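Local coordinates for protein tryptophan synthase alpha chain (Chlamydia trachomatis, PDB 6V82) that probably cleaves indoleglycerol phosphate to indole and glyceraldehyde 3-phosphate, an aldol step that supplies the indole for tryptophan synthesis, at residues Q6-T11 and V40-L45; L150-G155 and S162-Y167; F171-P176 and P201-R206. All coordinates share one frame; numbering follows the deposited sequence.

All three contacts belong to one TIM barrel. Contact 1 lies at the end of the barrel where the strands begin, contact 2 joins a strand to the helix outside it, and contact 3 pairs two neighbouring strands. Contacts 1 and 3, with centres about 13 Å apart, meet at the predicted proton acceptor: Glu44 OE2 lies 2.5 Å from Tyr173 OH, a probable hydrogen bond, and Glu44 OE1 makes a 2.8 Å salt bridge with Arg205 NH1. Contacts 2 and 3 share the sheet, with Ile152 N 3.0 Å from Tyr173 O. Contacts 1 and 2 do not touch; their centres are about 21 Å apart.

Contact 1. Residues Q6-T11 and V40-L45; sequences QVFKQT and VDILEL
Asp41, which faces Val7 and Gln10 across this contact, has its carboxylate oxygen OD1 bound by the backbone N of Cys14, so the side chain is tied to the adjacent strand. Its other oxygen, OD2, looks toward the amide of Gln10, but Gln10 NE2 stays 4.4 Å from Asp41 OD2, too far for a hydrogen bond; the acid and the amide are merely near neighbours. The firm part of the contact is apolar and centres on the end of Ile42. With CG1 beside its backbone N (chi1 -64°) and the chain then extended (chi2 172°), Ile42 brings its CD1 methyl up against two residues of 6-11. Val7 CG1 meets Ile42 CD1 at 3.9 Å, and Phe8 CE1 approaches the same Ile42 CD1 at 3.9 Å, the Phe8 side chain running roughly at right angles to the isoleucine. The long arm of isoleucine suits this place, since its end methyl meets both partners, while the compact valine fits close to the strand. Beyond Val7 the chain folds into a type I turn through Gln10, closed by a weak bond in which Gln10 N is 3.3 Å from Val7 O. On the solvent side, Lys9 NZ donates to Gln6 OE1 at 3.0 Å, meeting a lone pair in the carbonyl plane. The N-terminal helix 4-7 and its turn thus pack at the end of the TIM barrel where the strands begin, with Val7, Phe8 and Ile42 all on Leu13 of strand 13-19, Ile42 also reaching Ile93 of strand 92-96, and Phe8 continuing to Phe171 and Pro201.

Contact 2. Residues L150-G155 and S162-Y167; sequences LLISAG and SLIQEY
Ile164 sets CG1 beside its backbone N (chi1 -62°) and extends from there, carrying CD1 off the helix to the strand, where Ile152 turns its CG2 branch to receive it because its own CG1 occupies the position between N and the carbonyl carbon (chi1 62°). Ile152 CG2 and Ile164 CD1 then meet at 3.5 Å, a close methyl-to-methyl approach, and Ile164 CG2 lies 3.7 Å from the same Ile152 CG2. The second branch of Ile164 is shared: Leu150 CD2 packs against Ile164 CG2 at 3.7 Å and rests equally near the carbonyl oxygen of Ile164. Farther along the helix, Leu150 CD2 reaches Tyr167 CB at 4.3 Å. Beta-branched isoleucine suits position 164, since both its arms touch the strand; Ile152 offers its CG2 branch here and also packs on Val194 and Phe198 of helix 187-198. Leu151 points its side chain the other way, to Tyr173 and Ile123, as alternation along a strand requires. Strand 147-153, helix 158-167 and strand 172-175 form a beta-alpha-beta unit, the repeating element of the TIM barrel, and this is the seam between its first strand and its helix. The tyrosine hydroxyl is served outside the seam, by Glu139 and by Ser135 N. With only aliphatic carbons meeting side chain to side chain, strand and helix are held by burial and close fit, without directional bonds.

Contact 3. Residues F171-P176 and P201-R206; sequences FLYYIP and PIVDRR
Tyr173 and Arg205 stand together on the inner wall of the barrel, beside the predicted catalytic Glu44, which takes the polar ends of both: a hydrogen bond with Tyr173 OH and a salt bridge with Arg205 NH1. Arg205 starts out extended and bends at chi2 (64°), which lays its chain over one face of the tyrosine ring: Arg205 CD is 3.8 Å from the Tyr173 ring centroid, a CH-pi contact, and Arg205 CZ is 4.4 Å from that centroid, a cation-pi contact with the guanidinium plane turned 55° from the ring. The opposite face of this ring is covered by Phe171 CE1, so the phenol is clasped between an aromatic and a cationic side chain. Phe171 CD1 in turn lies 3.7 Å from Val203 CG2, while the other valine methyl, CG1, runs alongside the Tyr173 ring on the same face of the sheet. The two segments are neighbouring parallel strands of the TIM barrel, crossing at -43° as a strongly twisted wall does. Their ladder alternates donor and acceptor. Leu172 N donates to Pro201 O at 2.9 Å and Val203 N to Leu172 O at 2.8 Å; then Tyr174 N reaches Val203 O, also at 2.8 Å, and Arg205 N reaches Tyr174 O at 2.9 Å. Proline is tolerated at 201, because in this pairing the residue gives its carbonyl and needs no N-H. Leu172, Tyr174, Ile202 and Asp204 point to the other side of the sheet. There the first three meet helix 187-198, and Ile202 CG2 nestles against Tyr174 CB while Ile202 CD1 lies alongside the leucine. At the end of the strand Asp204 OD1 accepts from Arg206 N, an Asx turn, and Arg206 NH1 forms a salt bridge with Asp204 OD2 at 2.9 Å, an oxygen also bound by Tyr220 OH.

Contact 1. Residues Q6-T11 and V40-L45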
loop_
_atom_site.group_PDB
_atom_site.type_symbol
_atom_site.label_atom_id
_atom_site.label_comp_id
_atom_site.label_asym_id
_atom_site.label_seq_id
_atom_site.Cartn_x
_atom_site.Cartn_y
_atom_site.Cartn_z
ATOM N N GLN A 6 55.066 -16.502 30.866
ATOM C CA GLN A 6 55.386 -17.223 32.094
ATOM C C GLN A 6 54.316 -18.258 32.416
ATOM O O GLN A 6 54.628 -19.419 32.699
ATOM C CB GLN A 6 55.558 -16.248 33.264
ATOM C CG GLN A 6 56.967 -15.679 33.421
ATOM C CD GLN A 6 58.011 -16.744 33.750
ATOM O OE1 GLN A 6 58.835 -17.105 32.906
ATOM N NE2 GLN A 6 57.987 -17.239 34.987
ATOM N N VAL A 7 53.040 -17.863 32.355
ATOM C CA VAL A 7 51.986 -18.749 32.838
ATOM C C VAL A 7 51.857 -19.988 31.961
ATOM O O VAL A 7 51.443 -21.051 32.441
ATOM C CB VAL A 7 50.650 -17.990 32.960
ATOM C CG1 VAL A 7 50.017 -17.753 31.605
ATOM C CG2 VAL A 7 49.698 -18.754 33.858
ATOM N N PHE A 8 52.220 -19.894 30.681
ATOM C CA PHE A 8 52.123 -21.050 29.797
ATOM C C PHE A 8 53.314 -21.989 29.919
ATOM O O PHE A 8 53.347 -23.012 29.230
ATOM C CB PHE A 8 51.948 -20.596 28.346
ATOM C CG PHE A 8 50.513 -20.334 27.968
ATOM C CD1 PHE A 8 50.042 -19.039 27.820
ATOM C CD2 PHE A 8 49.635 -21.387 27.776
ATOM C CE1 PHE A 8 48.722 -18.800 27.480
ATOM C CE2 PHE A 8 48.316 -21.159 27.441
ATOM C CZ PHE A 8 47.857 -19.865 27.294
ATOM N N LYS A 9 54.288 -21.675 30.775
ATOM C CA LYS A 9 55.289 -22.674 31.145
ATOM C C LYS A 9 54.639 -23.833 31.898
ATOM O O LYS A 9 55.041 -24.991 31.735
ATOM C CB LYS A 9 56.400 -22.028 31.977
ATOM C CG LYS A 9 57.234 -20.995 31.207
ATOM C CD LYS A 9 58.241 -20.269 32.106
ATOM C CE LYS A 9 59.432 -19.731 31.305
ATOM N NZ LYS A 9 60.592 -19.374 32.188
ATOM N N GLN A 10 53.642 -23.539 32.736
ATOM C CA GLN A 10 52.716 -24.575 33.157
ATOM C C GLN A 10 51.843 -24.950 31.980
ATOM O O GLN A 10 51.593 -24.147 31.080
ATOM C CB GLN A 10 51.814 -24.112 34.295
ATOM C CG GLN A 10 52.437 -23.143 35.258
ATOM C CD GLN A 10 51.385 -22.348 35.990
ATOM O OE1 GLN A 10 51.553 -21.150 36.215
ATOM N NE2 GLN A 10 50.283 -23.005 36.358
ATOM N N THR A 11 51.356 -26.175 31.995
ATOM C CA THR A 11 50.598 -26.659 30.861
ATOM C C THR A 11 49.117 -26.749 31.209
ATOM O O THR A 11 48.733 -26.832 32.380
ATOM C CB THR A 11 51.147 -28.010 30.401
ATOM O OG1 THR A 11 51.260 -28.885 31.526
ATOM C CG2 THR A 11 52.528 -27.819 29.784
ATOM N N VAL A 40 41.119 -20.728 38.210
ATOM C CA VAL A 40 41.263 -20.149 36.877
ATOM C C VAL A 40 42.647 -19.529 36.742
ATOM O O VAL A 40 43.109 -18.810 37.634
ATOM C CB VAL A 40 40.144 -19.121 36.622
ATOM C CG1 VAL A 40 40.388 -18.357 35.323
ATOM C CG2 VAL A 40 38.765 -19.819 36.580
ATOM N N ASP A 41 43.327 -19.809 35.626
ATOM C CA ASP A 41 44.715 -19.378 35.464
ATOM C C ASP A 41 44.850 -18.046 34.746
ATOM O O ASP A 41 45.850 -17.339 34.930
ATOM C CB ASP A 41 45.518 -20.430 34.694
ATOM C CG ASP A 41 45.466 -21.806 35.344
ATOM O OD1 ASP A 41 44.864 -22.724 34.745
ATOM O OD2 ASP A 41 46.034 -21.969 36.452
ATOM N N ILE A 42 43.875 -17.692 33.925
ATOM C CA ILE A 42 43.912 -16.471 33.141
ATOM C C ILE A 42 42.511 -15.895 33.143
ATOM O O ILE A 42 41.554 -16.594 32.800
ATOM C CB ILE A 42 44.374 -16.741 31.697
ATOM C CG1 ILE A 42 45.815 -17.246 31.677
ATOM C CG2 ILE A 42 44.193 -15.493 30.846
ATOM C CD1 ILE A 42 46.283 -17.710 30.319
ATOM N N LEU A 43 42.379 -14.636 33.528
ATOM C CA LEU A 43 41.095 -13.956 33.452
ATOM C C LEU A 43 40.953 -13.271 32.101
ATOM O O LEU A 43 41.858 -12.557 31.664
ATOM C CB LEU A 43 40.946 -12.932 34.574
ATOM C CG LEU A 43 40.635 -13.591 35.903
ATOM C CD1 LEU A 43 40.419 -12.550 36.972
ATOM C CD2 LEU A 43 39.423 -14.508 35.756
ATOM N N GLU A 44 39.825 -13.504 31.433
ATOM C CA GLU A 44 39.478 -12.770 30.225
ATOM C C GLU A 44 38.367 -11.817 30.608
ATOM O O GLU A 44 37.234 -12.243 30.854
ATOM C CB GLU A 44 39.058 -13.679 29.079
ATOM C CG GLU A 44 38.821 -12.897 27.783
ATOM C CD GLU A 44 39.060 -13.735 26.529
ATOM O OE1 GLU A 44 38.086 -13.981 25.773
ATOM O OE2 GLU A 44 40.225 -14.150 26.306
ATOM N N LEU A 45 38.703 -10.535 30.663
ATOM C CA LEU A 45 37.822 -9.499 31.171
ATOM C C LEU A 45 37.178 -8.770 29.990
ATOM O O LEU A 45 37.874 -8.149 29.174
ATOM C CB LEU A 45 38.616 -8.554 32.073
ATOM C CG LEU A 45 37.823 -7.604 32.952
ATOM C CD1 LEU A 45 36.917 -8.376 33.913
ATOM C CD2 LEU A 45 38.797 -6.718 33.711
#

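Contact 2. Residues L150-G155 and S162-Y167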
loop_
_atom_site.group_PDB
_atom_site.type_symbol
_atom_site.label_atom_id
_atom_site.label_comp_id
_atom_site.label_asym_id
_atom_site.label_seq_id
_atom_site.Cartn_x
_atom_site.Cartn_y
_atom_site.Cartn_z
ATOM N N LEU A 150 45.541 -12.648 19.153
ATOM C CA LEU A 150 44.892 -12.746 17.855
ATOM C C LEU A 150 44.214 -14.103 17.710
ATOM O O LEU A 150 44.463 -15.023 18.487
ATOM C CB LEU A 150 45.912 -12.525 16.734
ATOM C CG LEU A 150 46.148 -11.082 16.277
ATOM C CD1 LEU A 150 46.372 -10.136 17.440
ATOM C CD2 LEU A 150 47.329 -11.020 15.323
ATOM N N LEU A 151 43.331 -14.208 16.713
ATOM C CA LEU A 151 42.542 -15.410 16.453
ATOM C C LEU A 151 42.796 -15.902 15.032
ATOM O O LEU A 151 42.732 -15.117 14.080
ATOM C CB LEU A 151 41.043 -15.152 16.640
ATOM C CG LEU A 151 40.451 -15.007 18.047
ATOM C CD1 LEU A 151 40.586 -13.601 18.585
ATOM C CD2 LEU A 151 38.987 -15.414 18.011
ATOM N N ILE A 152 43.080 -17.197 14.883
ATOM C CA ILE A 152 43.315 -17.770 13.567
ATOM C C ILE A 152 42.381 -18.949 13.359
ATOM O O ILE A 152 41.907 -19.583 14.303
ATOM C CB ILE A 152 44.776 -18.208 13.346
ATOM C CG1 ILE A 152 45.167 -19.302 14.325
ATOM C CG2 ILE A 152 45.716 -17.028 13.494
ATOM C CD1 ILE A 152 46.660 -19.416 14.495
ATOM N N SER A 153 42.122 -19.223 12.091
ATOM C CA SER A 153 41.260 -20.299 11.644
ATOM C C SER A 153 42.061 -21.203 10.713
ATOM O O SER A 153 43.181 -20.874 10.305
ATOM C CB SER A 153 40.018 -19.733 10.937
ATOM O OG SER A 153 39.011 -20.722 10.801
ATOM N N ALA A 154 41.487 -22.365 10.381
ATOM C CA ALA A 154 42.148 -23.247 9.426
ATOM C C ALA A 154 42.343 -22.551 8.085
ATOM O O ALA A 154 43.413 -22.644 7.471
ATOM C CB ALA A 154 41.349 -24.534 9.254
ATOM N N GLY A 155 41.328 -21.828 7.627
ATOM C CA GLY A 155 41.409 -21.121 6.372
ATOM C C GLY A 155 42.157 -19.811 6.409
ATOM O O GLY A 155 42.005 -19.008 5.485
ATOM N N SER A 162 51.684 -14.454 7.902
ATOM C CA SER A 162 52.804 -13.531 8.023
ATOM C C SER A 162 52.472 -12.395 8.977
ATOM O O SER A 162 53.143 -12.207 9.997
ATOM C CB SER A 162 53.175 -12.971 6.653
ATOM O OG SER A 162 53.341 -14.014 5.721
ATOM N N LEU A 163 51.439 -11.612 8.654
ATOM C CA LEU A 163 51.145 -10.446 9.479
ATOM C C LEU A 163 50.564 -10.837 10.829
ATOM O O LEU A 163 50.795 -10.132 11.818
ATOM C CB LEU A 163 50.209 -9.486 8.750
ATOM C CG LEU A 163 50.936 -8.320 8.073
ATOM C CD1 LEU A 163 49.986 -7.175 7.878
ATOM C CD2 LEU A 163 52.156 -7.858 8.867
ATOM N N ILE A 164 49.823 -11.947 10.904
ATOM C CA ILE A 164 49.386 -12.426 12.214
ATOM C C ILE A 164 50.591 -12.744 13.084
ATOM O O ILE A 164 50.628 -12.392 14.267
ATOM C CB ILE A 164 48.450 -13.640 12.079
ATOM C CG1 ILE A 164 47.186 -13.249 11.322
ATOM C CG2 ILE A 164 48.067 -14.161 13.451
ATOM C CD1 ILE A 164 46.084 -14.281 11.395
ATOM N N GLN A 165 51.605 -13.393 12.507
ATOM C CA GLN A 165 52.840 -13.661 13.240
ATOM C C GLN A 165 53.559 -12.375 13.624
ATOM O O GLN A 165 54.230 -12.322 14.663
ATOM C CB GLN A 165 53.753 -14.547 12.399
ATOM C CG GLN A 165 55.030 -14.959 13.072
ATOM C CD GLN A 165 55.781 -15.958 12.241
ATOM O OE1 GLN A 165 55.228 -16.543 11.308
ATOM N NE2 GLN A 165 57.051 -16.160 12.562
ATOM N N GLU A 166 53.429 -11.332 12.802
ATOM C CA GLU A 166 54.033 -10.041 13.113
ATOM C C GLU A 166 53.560 -9.513 14.464
ATOM O O GLU A 166 54.374 -9.133 15.314
ATOM C CB GLU A 166 53.707 -9.045 12.001
ATOM C CG GLU A 166 54.282 -7.659 12.202
ATOM C CD GLU A 166 55.601 -7.468 11.485
ATOM O OE1 GLU A 166 56.400 -8.433 11.429
ATOM O OE2 GLU A 166 55.829 -6.353 10.965
ATOM N N TYR A 167 52.244 -9.498 14.689
ATOM C CA TYR A 167 51.675 -8.827 15.852
ATOM C C TYR A 167 51.320 -9.755 17.012
ATOM O O TYR A 167 51.139 -9.265 18.133
ATOM C CB TYR A 167 50.425 -8.040 15.439
ATOM C CG TYR A 167 50.731 -6.915 14.474
ATOM C CD1 TYR A 167 51.519 -5.839 14.868
ATOM C CD2 TYR A 167 50.241 -6.927 13.170
ATOM C CE1 TYR A 167 51.810 -4.808 13.999
ATOM C CE2 TYR A 167 50.529 -5.895 12.287
ATOM C CZ TYR A 167 51.314 -4.840 12.711
ATOM O OH TYR A 167 51.607 -3.802 11.862
#

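Contact 3. Residues F171-P176 and P201-R206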
loop_
_atom_site.group_PDB
_atom_site.type_symbol
_atom_site.label_atom_id
_atom_site.label_comp_id
_atom_site.label_asym_id
_atom_site.label_seq_id
_atom_site.Cartn_x
_atom_site.Cartn_y
_atom_site.Cartn_z
ATOM N N PHE A 171 49.804 -15.747 23.368
ATOM C CA PHE A 171 49.264 -16.992 22.841
ATOM C C PHE A 171 48.274 -16.637 21.743
ATOM O O PHE A 171 47.837 -15.489 21.624
ATOM C CB PHE A 171 48.597 -17.833 23.930
ATOM C CG PHE A 171 47.336 -17.222 24.468
ATOM C CD1 PHE A 171 46.098 -17.637 24.009
ATOM C CD2 PHE A 171 47.390 -16.217 25.424
ATOM C CE1 PHE A 171 44.929 -17.070 24.497
ATOM C CE2 PHE A 171 46.226 -15.643 25.918
ATOM C CZ PHE A 171 44.993 -16.074 25.451
ATOM N N LEU A 172 47.930 -17.640 20.941
ATOM C CA LEU A 172 46.990 -17.499 19.837
ATOM C C LEU A 172 45.736 -18.297 20.130
ATOM O O LEU A 172 45.812 -19.464 20.532
ATOM C CB LEU A 172 47.588 -17.988 18.523
ATOM C CG LEU A 172 48.339 -16.955 17.705
ATOM C CD1 LEU A 172 49.014 -17.656 16.544
ATOM C CD2 LEU A 172 47.379 -15.889 17.212
ATOM N N TYR A 173 44.589 -17.673 19.923
ATOM C CA TYR A 173 43.348 -18.415 19.896
ATOM C C TYR A 173 43.175 -19.070 18.533
ATOM O O TYR A 173 43.543 -18.510 17.498
ATOM C CB TYR A 173 42.169 -17.503 20.178
ATOM C CG TYR A 173 41.914 -17.213 21.630
ATOM C CD1 TYR A 173 41.685 -18.240 22.528
ATOM C CD2 TYR A 173 41.841 -15.905 22.092
ATOM C CE1 TYR A 173 41.423 -17.976 23.853
ATOM C CE2 TYR A 173 41.572 -15.630 23.410
ATOM C CZ TYR A 173 41.365 -16.671 24.289
ATOM O OH TYR A 173 41.102 -16.407 25.614
ATOM N N TYR A 174 42.599 -20.266 18.546
ATOM C CA TYR A 174 42.377 -21.053 17.345
ATOM C C TYR A 174 40.919 -21.478 17.305
ATOM O O TYR A 174 40.393 -21.973 18.306
ATOM C CB TYR A 174 43.297 -22.272 17.327
ATOM C CG TYR A 174 43.308 -22.975 16.011
ATOM C CD1 TYR A 174 42.410 -23.999 15.751
ATOM C CD2 TYR A 174 44.203 -22.610 15.016
ATOM C CE1 TYR A 174 42.400 -24.649 14.544
ATOM C CE2 TYR A 174 44.206 -23.258 13.792
ATOM C CZ TYR A 174 43.297 -24.282 13.563
ATOM O OH TYR A 174 43.270 -24.947 12.355
ATOM N N ILE A 175 40.264 -21.268 16.165
ATOM C CA ILE A 175 38.868 -21.671 15.982
ATOM C C ILE A 175 38.811 -22.794 14.957
ATOM O O ILE A 175 38.728 -22.517 13.754
ATOM C CB ILE A 175 37.985 -20.504 15.517
ATOM C CG1 ILE A 175 38.442 -19.187 16.133
ATOM C CG2 ILE A 175 36.538 -20.780 15.869
ATOM C CD1 ILE A 175 37.733 -17.992 15.553
ATOM N N PRO A 176 38.846 -24.053 15.368
ATOM C CA PRO A 176 38.907 -25.153 14.398
ATOM C C PRO A 176 37.543 -25.465 13.791
ATOM O O PRO A 176 36.512 -24.917 14.186
ATOM C CB PRO A 176 39.431 -26.328 15.231
ATOM C CG PRO A 176 38.997 -26.017 16.624
ATOM C CD PRO A 176 38.984 -24.520 16.759
ATOM N N PRO A 201 51.854 -20.617 22.404
ATOM C CA PRO A 201 50.781 -21.549 22.773
ATOM C C PRO A 201 49.534 -21.281 21.938
ATOM O O PRO A 201 49.202 -20.132 21.634
ATOM C CB PRO A 201 50.545 -21.261 24.261
ATOM C CG PRO A 201 51.736 -20.466 24.708
ATOM C CD PRO A 201 52.211 -19.719 23.510
ATOM N N ILE A 202 48.858 -22.359 21.543
ATOM C CA ILE A 202 47.645 -22.282 20.738
ATOM C C ILE A 202 46.500 -22.796 21.595
ATOM O O ILE A 202 46.541 -23.936 22.077
ATOM C CB ILE A 202 47.766 -23.095 19.442
ATOM C CG1 ILE A 202 49.086 -22.787 18.743
ATOM C CG2 ILE A 202 46.621 -22.773 18.518
ATOM C CD1 ILE A 202 49.253 -21.345 18.385
ATOM N N VAL A 203 45.484 -21.962 21.790
ATOM C CA VAL A 203 44.360 -22.291 22.656
ATOM C C VAL A 203 43.104 -22.426 21.809
ATOM O O VAL A 203 42.752 -21.508 21.057
ATOM C CB VAL A 203 44.168 -21.237 23.760
ATOM C CG1 VAL A 203 42.918 -21.549 24.584
ATOM C CG2 VAL A 203 45.401 -21.184 24.639
ATOM N N ASP A 204 42.435 -23.576 21.935
ATOM C CA ASP A 204 41.123 -23.785 21.336
ATOM C C ASP A 204 40.113 -22.796 21.915
ATOM O O ASP A 204 39.854 -22.785 23.127
ATOM C CB ASP A 204 40.670 -25.225 21.584
ATOM C CG ASP A 204 39.525 -25.664 20.671
ATOM O OD1 ASP A 204 38.635 -24.837 20.365
ATOM O OD2 ASP A 204 39.518 -26.853 20.265
ATOM N N ARG A 205 39.533 -21.982 21.037
ATOM C CA ARG A 205 38.621 -20.904 21.398
ATOM C C ARG A 205 37.212 -21.392 21.734
ATOM O O ARG A 205 36.374 -20.587 22.152
ATOM C CB ARG A 205 38.592 -19.892 20.242
ATOM C CG ARG A 205 37.742 -18.626 20.416
ATOM C CD ARG A 205 38.224 -17.717 21.528
ATOM N NE ARG A 205 37.414 -16.501 21.602
ATOM C CZ ARG A 205 37.474 -15.605 22.591
ATOM N NH1 ARG A 205 38.323 -15.772 23.612
ATOM N NH2 ARG A 205 36.679 -14.535 22.563
ATOM N N ARG A 206 36.919 -22.684 21.592
ATOM C CA ARG A 206 35.545 -23.135 21.772
ATOM C C ARG A 206 35.117 -23.053 23.236
ATOM O O ARG A 206 35.924 -23.178 24.161
ATOM C CB ARG A 206 35.374 -24.554 21.246
ATOM C CG ARG A 206 35.754 -25.666 22.201
ATOM C CD ARG A 206 35.325 -27.010 21.613
ATOM N NE ARG A 206 36.312 -27.573 20.689
ATOM C CZ ARG A 206 36.394 -27.306 19.385
ATOM N NH1 ARG A 206 37.337 -27.888 18.659
ATOM N NH2 ARG A 206 35.549 -26.462 18.802
#